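Local coordinates for protein LEOA (Escherichia coli, PDB 4AUR) that is a bacterial dynamin of enterotoxigenic strains that probably binds and hydrolyses GTP, at residues E301-D306 and E544-I549; M307-N312 and S393-R398; G413-L418 and I428-L433. All coordinates share one frame; numbering follows the deposited sequence.

Contact 1: residues E301-D306 and E544-I549; sequences EKNDED and EKSQAI
N303, on helix 275-343, reaches S546 with its amide oxygen, and this is the one side-chain pair within 4.5 Å across the two segments; together they bury just 64 Å². The CB of N303 leaves the helix toward segment 544-549. CG then swings anti to the backbone N (chi1 -169°), which carries the amide out toward the serine. At the tip the two branches part: OD1 stands 3.3 Å from S546 OG and 3.9 Å from S546 CB, whereas N303 ND2 lies 5.0 Å from S546 OG. No hydrogen bond is assigned between N303 OD1 and S546 OG; the hydroxyl of S546 is hydrogen-bonded to L542 O, one turn back on helix 530-544. S546 occupies the break between that helix and helix 547-567, within a type I turn running from E544 to Q547, so the long helix 275-343 of the dynamin-like helical domain meets a helix-to-helix joint here. On another flank of the same helix, K302 and D306 form an i to i+4 salt bridge. K302 NZ approaches D306 OD2 at 3.0 Å on its syn side, 18° out of the carboxylate plane. That ammonium group also gives hydrogen bonds to Q399 O and S402 OG of helix 368-408.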
# COMPACT_ATOMS: atom_id res chain seq x y z
N GLU A 301 -2.35 5.65 -9.72
CA GLU A 301 -2.87 6.98 -9.49
C GLU A 301 -1.92 8.00 -10.13
O GLU A 301 -2.32 8.73 -11.03
CB GLU A 301 -3.08 7.22 -7.99
CG GLU A 301 -2.89 8.65 -7.48
CD GLU A 301 -2.04 8.68 -6.20
OE1 GLU A 301 -0.77 8.55 -6.29
OE2 GLU A 301 -2.64 8.81 -5.11
N LYS A 302 -0.67 8.02 -9.70
CA LYS A 302 0.34 8.88 -10.31
C LYS A 302 0.35 8.85 -11.83
O LYS A 302 0.48 9.87 -12.44
CB LYS A 302 1.72 8.46 -9.81
CG LYS A 302 2.87 8.96 -10.68
CD LYS A 302 4.18 9.05 -9.92
CE LYS A 302 5.37 9.30 -10.87
NZ LYS A 302 5.21 10.38 -11.90
N ASN A 303 0.25 7.67 -12.43
CA ASN A 303 0.30 7.56 -13.88
C ASN A 303 -0.91 8.14 -14.51
O ASN A 303 -0.82 8.67 -15.59
CB ASN A 303 0.43 6.10 -14.34
CG ASN A 303 0.74 5.98 -15.83
OD1 ASN A 303 -0.05 5.46 -16.61
ND2 ASN A 303 1.91 6.47 -16.24
N ASP A 304 -2.06 8.01 -13.86
CA ASP A 304 -3.31 8.52 -14.38
C ASP A 304 -3.29 10.05 -14.27
O ASP A 304 -3.80 10.74 -15.14
CB ASP A 304 -4.47 7.92 -13.58
CG ASP A 304 -5.82 8.04 -14.29
OD1 ASP A 304 -5.86 8.49 -15.46
OD2 ASP A 304 -6.86 7.67 -13.68
N GLU A 305 -2.66 10.57 -13.23
CA GLU A 305 -2.64 12.00 -12.99
C GLU A 305 -1.64 12.69 -13.91
O GLU A 305 -1.92 13.78 -14.42
CB GLU A 305 -2.33 12.27 -11.51
CG GLU A 305 -3.46 11.83 -10.59
CD GLU A 305 -3.08 11.72 -9.10
OE1 GLU A 305 -1.87 11.82 -8.77
OE2 GLU A 305 -4.01 11.54 -8.26
N ASP A 306 -0.49 12.06 -14.13
CA ASP A 306 0.46 12.49 -15.16
C ASP A 306 -0.21 12.65 -16.51
O ASP A 306 0.04 13.62 -17.21
CB ASP A 306 1.59 11.48 -15.35
CG ASP A 306 2.69 11.57 -14.31
OD1 ASP A 306 2.65 12.43 -13.40
OD2 ASP A 306 3.63 10.75 -14.40
N GLU A 544 -3.63 4.75 -23.73
CA GLU A 544 -4.34 3.54 -24.14
C GLU A 544 -3.73 2.28 -23.56
O GLU A 544 -4.43 1.37 -23.19
CB GLU A 544 -4.36 3.43 -25.67
CG GLU A 544 -5.18 4.52 -26.37
CD GLU A 544 -5.12 4.43 -27.89
OE1 GLU A 544 -4.06 4.02 -28.45
OE2 GLU A 544 -6.13 4.79 -28.54
N LYS A 545 -2.40 2.23 -23.50
CA LYS A 545 -1.66 1.08 -22.99
C LYS A 545 -1.77 0.94 -21.49
O LYS A 545 -1.33 -0.05 -20.90
CB LYS A 545 -0.18 1.21 -23.35
CG LYS A 545 0.11 1.27 -24.84
CD LYS A 545 1.61 1.17 -25.10
CE LYS A 545 1.91 0.86 -26.56
NZ LYS A 545 1.32 1.88 -27.48
N SER A 546 -2.36 1.95 -20.86
CA SER A 546 -2.50 1.96 -19.42
C SER A 546 -3.79 1.30 -18.94
O SER A 546 -4.02 1.21 -17.76
CB SER A 546 -2.40 3.39 -18.93
OG SER A 546 -1.14 3.94 -19.32
N GLN A 547 -4.61 0.79 -19.85
CA GLN A 547 -5.90 0.29 -19.44
C GLN A 547 -5.79 -0.99 -18.68
O GLN A 547 -6.52 -1.21 -17.74
CB GLN A 547 -6.83 0.07 -20.62
CG GLN A 547 -8.29 0.09 -20.21
CD GLN A 547 -8.72 1.46 -19.69
OE1 GLN A 547 -9.39 1.56 -18.67
NE2 GLN A 547 -8.33 2.52 -20.40
N ALA A 548 -4.91 -1.87 -19.11
CA ALA A 548 -4.93 -3.21 -18.57
C ALA A 548 -4.70 -3.23 -17.06
O ALA A 548 -5.30 -4.07 -16.35
CB ALA A 548 -3.93 -4.10 -19.29
N ILE A 549 -3.87 -2.32 -16.54
CA ILE A 549 -3.67 -2.26 -15.09
C ILE A 549 -4.85 -1.62 -14.42
O ILE A 549 -5.21 -2.02 -13.32
CB ILE A 549 -2.43 -1.48 -14.56
CG1 ILE A 549 -1.87 -0.54 -15.60
CG2 ILE A 549 -1.38 -2.42 -13.99
CD1 ILE A 549 -0.97 0.51 -15.00

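Contact 2: residues M307-N312 and S393-R398; sequences MHRFSN and SDDITR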
# COMPACT_ATOMS: atom_id res chain seq x y z
N MSE A 307 -1.05 11.70 -16.92
CA MSE A 307 -1.64 11.77 -18.27
C MSE A 307 -2.39 13.06 -18.42
O MSE A 307 -2.28 13.73 -19.43
CB MSE A 307 -2.57 10.62 -18.64
CG MSE A 307 -1.95 9.23 -18.51
SE MSE A 307 -0.54 8.96 -19.86
CE MSE A 307 0.92 8.52 -18.63
N HIS A 308 -3.18 13.43 -17.40
CA HIS A 308 -3.94 14.66 -17.43
C HIS A 308 -2.99 15.85 -17.35
O HIS A 308 -3.11 16.79 -18.12
CB HIS A 308 -5.03 14.68 -16.34
CG HIS A 308 -6.10 13.65 -16.58
ND1 HIS A 308 -6.98 13.73 -17.65
CD2 HIS A 308 -6.41 12.51 -15.93
CE1 HIS A 308 -7.78 12.68 -17.63
NE2 HIS A 308 -7.46 11.92 -16.60
N ARG A 309 -2.01 15.77 -16.46
CA ARG A 309 -0.92 16.72 -16.43
C ARG A 309 -0.25 16.92 -17.79
O ARG A 309 0.12 18.03 -18.13
CB ARG A 309 0.10 16.28 -15.40
CG ARG A 309 1.36 17.11 -15.36
CD ARG A 309 2.19 16.73 -14.14
NE ARG A 309 3.41 17.54 -14.05
CZ ARG A 309 4.08 17.77 -12.91
NH1 ARG A 309 3.66 17.26 -11.75
NH2 ARG A 309 5.19 18.51 -12.93
N PHE A 310 -0.08 15.87 -18.58
CA PHE A 310 0.58 16.03 -19.87
C PHE A 310 -0.31 16.75 -20.87
O PHE A 310 0.18 17.44 -21.73
CB PHE A 310 0.99 14.68 -20.48
CG PHE A 310 1.98 13.89 -19.65
CD1 PHE A 310 2.83 14.51 -18.73
CD2 PHE A 310 2.07 12.52 -19.80
CE1 PHE A 310 3.72 13.76 -18.00
CE2 PHE A 310 2.97 11.78 -19.06
CZ PHE A 310 3.80 12.40 -18.18
N SER A 311 -1.62 16.59 -20.76
CA SER A 311 -2.53 17.22 -21.71
C SER A 311 -2.72 18.68 -21.34
O SER A 311 -2.89 19.52 -22.21
CB SER A 311 -3.86 16.48 -21.76
OG SER A 311 -3.61 15.09 -21.98
N ASN A 312 -2.63 18.99 -20.06
CA ASN A 312 -2.56 20.39 -19.64
C ASN A 312 -1.35 21.14 -20.12
O ASN A 312 -1.47 22.25 -20.57
CB ASN A 312 -2.58 20.48 -18.12
CG ASN A 312 -3.94 20.19 -17.56
OD1 ASN A 312 -4.95 20.21 -18.31
ND2 ASN A 312 -4.01 19.91 -16.25
N SER A 393 8.71 18.86 -23.23
CA SER A 393 9.40 17.59 -23.27
C SER A 393 10.05 17.31 -21.94
O SER A 393 10.01 16.20 -21.46
CB SER A 393 10.47 17.60 -24.36
OG SER A 393 11.44 16.59 -24.19
N ASP A 394 10.62 18.33 -21.31
CA ASP A 394 11.29 18.13 -20.03
C ASP A 394 10.34 17.78 -18.87
O ASP A 394 10.75 17.13 -17.90
CB ASP A 394 12.17 19.35 -19.68
CG ASP A 394 13.42 19.45 -20.57
OD1 ASP A 394 13.65 18.54 -21.42
OD2 ASP A 394 14.16 20.45 -20.43
N ASP A 395 9.08 18.18 -18.95
CA ASP A 395 8.18 17.83 -17.86
C ASP A 395 7.64 16.44 -18.07
O ASP A 395 7.60 15.64 -17.16
CB ASP A 395 7.01 18.78 -17.73
CG ASP A 395 6.28 18.56 -16.43
OD1 ASP A 395 6.98 18.40 -15.41
OD2 ASP A 395 5.04 18.53 -16.42
N ILE A 396 7.21 16.15 -19.28
CA ILE A 396 6.80 14.81 -19.59
C ILE A 396 7.92 13.86 -19.21
O ILE A 396 7.71 12.88 -18.52
CB ILE A 396 6.47 14.67 -21.08
CG1 ILE A 396 5.19 15.42 -21.37
CG2 ILE A 396 6.32 13.20 -21.42
CD1 ILE A 396 4.90 15.59 -22.84
N THR A 397 9.13 14.20 -19.63
CA THR A 397 10.29 13.36 -19.43
C THR A 397 10.64 13.28 -17.96
O THR A 397 11.07 12.25 -17.49
CB THR A 397 11.45 13.89 -20.32
OG1 THR A 397 11.25 13.40 -21.64
CG2 THR A 397 12.82 13.47 -19.83
N ARG A 398 10.43 14.33 -17.20
CA ARG A 398 10.72 14.23 -15.78
C ARG A 398 9.77 13.26 -15.05
O ARG A 398 10.19 12.48 -14.19
CB ARG A 398 10.72 15.62 -15.12
CG ARG A 398 10.73 15.55 -13.60
CD ARG A 398 11.23 16.80 -12.90
NE ARG A 398 11.62 16.46 -11.53
CZ ARG A 398 12.19 17.29 -10.66
NH1 ARG A 398 12.44 18.55 -11.00
NH2 ARG A 398 12.50 16.85 -9.45
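The ring of F310 has I396 over one face, and the guanidinium of R309 has the carboxylate of D395 along its edge. Above the ring, I396 CG1 makes a CH-pi contact 4.1 Å from the centroid of F310, 27° off the normal. On the same side I396 CG2 stands 4.2 Å above the ring plane, over its centre. The backbone joins in: F310 CE1 is 3.6 Å from I396 CA. At the charged pair the arginine grips side-on, through NE and one terminal nitrogen, each taking a separate oxygen by its syn lone pair. R309 NE to D395 OD2 measures 3.0 Å, nearly straight at 162° and close to the guanidinium plane. R309 NH2 to D395 OD1, at 3.1 Å, is more bent (139°) and tilted out of that plane, as expected from two flat groups turned somewhat against each other. R309 spans the gap because its chain is extended from CG to NE. D395 OD2 also lies close to the carboxylate of D313, a like charge that the arginine may offset. The short helical segments run antiparallel, their axes 10.3 Å apart at closest approach. Within the helical bundle, F310 also packs on V539 of helix 530-544 and I396 on I444 of helix 430-447, so the pair from helices 275-343 and 368-408 is bordered by two further helices.

Contact 3: residues G413-L418 and I428-L433; sequences GAFRSL and ISPATL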
# COMPACT_ATOMS: atom_id res chain seq x y z
N GLY A 413 9.25 -8.81 -8.07
CA GLY A 413 8.18 -9.67 -7.62
C GLY A 413 7.15 -9.01 -6.74
O GLY A 413 6.39 -9.67 -6.02
N ALA A 414 7.08 -7.69 -6.79
CA ALA A 414 6.24 -6.96 -5.86
C ALA A 414 4.75 -7.26 -6.03
O ALA A 414 4.01 -7.23 -5.05
CB ALA A 414 6.51 -5.47 -5.97
N PHE A 415 4.32 -7.59 -7.25
CA PHE A 415 2.91 -7.88 -7.51
C PHE A 415 2.55 -9.36 -7.61
O PHE A 415 1.46 -9.69 -8.05
CB PHE A 415 2.46 -7.24 -8.81
CG PHE A 415 2.72 -5.78 -8.91
CD1 PHE A 415 2.71 -4.96 -7.77
CD2 PHE A 415 2.95 -5.20 -10.14
CE1 PHE A 415 2.95 -3.60 -7.88
CE2 PHE A 415 3.17 -3.84 -10.25
CZ PHE A 415 3.16 -3.04 -9.12
N ARG A 416 3.44 -10.26 -7.24
CA ARG A 416 3.05 -11.67 -7.33
C ARG A 416 2.01 -12.05 -6.29
O ARG A 416 1.22 -12.95 -6.53
CB ARG A 416 4.26 -12.59 -7.26
CG ARG A 416 5.17 -12.46 -8.47
CD ARG A 416 6.34 -13.42 -8.40
NE ARG A 416 6.53 -13.98 -9.71
CZ ARG A 416 6.00 -15.12 -10.16
NH1 ARG A 416 5.27 -15.95 -9.40
NH2 ARG A 416 6.24 -15.46 -11.41
N SER A 417 1.97 -11.33 -5.17
CA SER A 417 0.96 -11.59 -4.13
C SER A 417 -0.41 -11.19 -4.55
O SER A 417 -1.35 -11.55 -3.90
CB SER A 417 1.28 -10.83 -2.86
OG SER A 417 1.87 -9.63 -3.21
N LEU A 418 -0.52 -10.42 -5.63
CA LEU A 418 -1.80 -9.96 -6.13
C LEU A 418 -2.46 -10.98 -7.02
O LEU A 418 -3.48 -10.71 -7.59
CB LEU A 418 -1.62 -8.64 -6.87
CG LEU A 418 -1.80 -7.32 -6.12
CD1 LEU A 418 -1.86 -7.47 -4.61
CD2 LEU A 418 -0.73 -6.32 -6.47
N ILE A 428 1.89 -9.35 -15.74
CA ILE A 428 2.21 -7.95 -15.61
C ILE A 428 3.18 -7.87 -14.43
O ILE A 428 3.05 -8.62 -13.46
CB ILE A 428 0.92 -7.14 -15.30
CG1 ILE A 428 -0.10 -7.27 -16.43
CG2 ILE A 428 1.19 -5.65 -15.12
CD1 ILE A 428 -1.39 -6.52 -16.16
N SER A 429 4.15 -6.96 -14.52
CA SER A 429 5.14 -6.79 -13.47
C SER A 429 5.68 -5.36 -13.46
O SER A 429 5.47 -4.60 -14.41
CB SER A 429 6.28 -7.77 -13.70
OG SER A 429 7.08 -7.42 -14.84
N PRO A 430 6.38 -4.97 -12.41
CA PRO A 430 6.98 -3.66 -12.49
C PRO A 430 7.77 -3.47 -13.76
O PRO A 430 7.73 -2.37 -14.34
CB PRO A 430 7.90 -3.63 -11.30
CG PRO A 430 7.20 -4.47 -10.31
CD PRO A 430 6.53 -5.56 -11.08
N ALA A 431 8.45 -4.52 -14.22
CA ALA A 431 9.28 -4.38 -15.39
C ALA A 431 8.46 -4.32 -16.67
O ALA A 431 8.94 -3.73 -17.64
CB ALA A 431 10.32 -5.47 -15.46
N THR A 432 7.25 -4.89 -16.71
CA THR A 432 6.46 -4.80 -17.93
C THR A 432 5.94 -3.40 -18.08
O THR A 432 5.84 -2.91 -19.19
CB THR A 432 5.30 -5.80 -18.07
OG1 THR A 432 4.26 -5.54 -17.11
CG2 THR A 432 5.79 -7.23 -17.94
N LEU A 433 5.64 -2.76 -16.95
CA LEU A 433 5.04 -1.46 -16.95
C LEU A 433 6.14 -0.47 -17.12
O LEU A 433 5.96 0.54 -17.76
CB LEU A 433 4.33 -1.18 -15.63
CG LEU A 433 3.13 -2.02 -15.18
CD1 LEU A 433 2.99 -2.04 -13.66
CD2 LEU A 433 1.87 -1.51 -15.82
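A capping box opens helix 430-447, and F415 packs against the residues at that helix start. S429 is the N-cap. Its OG accepts from T432 N at 3.2 Å, and in return S429 N donates to T432 OG1 at 3.0 Å, almost straight at 170°. E412 completes the cap from outside: its OE2 is hydrogen-bonded to both S429 OG and A431 N, placing a carboxylate at the helix N-terminus, where the helix dipole would be expected to stabilise negative charge. P430, the first helical residue, lies with CG over one face of the F415 ring. The closest pair there is F415 CD2 to P430 CD at 3.7 Å. The two side chains run past one another, pointing opposite ways. L433, about one turn further on, brings CD1 to the ring edge, 3.9 Å from F415 CE2. In this part of the dynamin-like helical domain the chain leaves helix 368-408, turns through a loop and re-enters helix 430-447, so the contact joins two points of one connection. F415 is held in a type I turn from G413 to R416, closed by R416 N to G413 O at 3.2 Å. With CG anti to its carbonyl carbon (chi1 -54°), the phenyl reaches the helix start. Beyond these segments, the side chain of F415 also touches L410 of the loop and L296 of helix 275-343.

Contacts 1 and 2 follow one another on helix 275-343, their centres about 13 Å apart: residues 301-306 face the joint at 544-549, and the adjoining 307-312 run antiparallel to 393-398. Contact 3, about 15 Å from contact 1 between centres, meets it directly, with I549 CD1 3.6 Å from L433 CD2 in apolar packing, so the start of helix 547-567 packs on the start of helix 430-447. Contacts 2 and 3 do not touch: their centres are about 25 Å apart and their nearest atoms about 9 Å. All three belong to the helical domain, and none includes residues of the probable P-loop. A sulfate, probably from the crystallisation liquor, forms a salt bridge with R416 of segment 413-418.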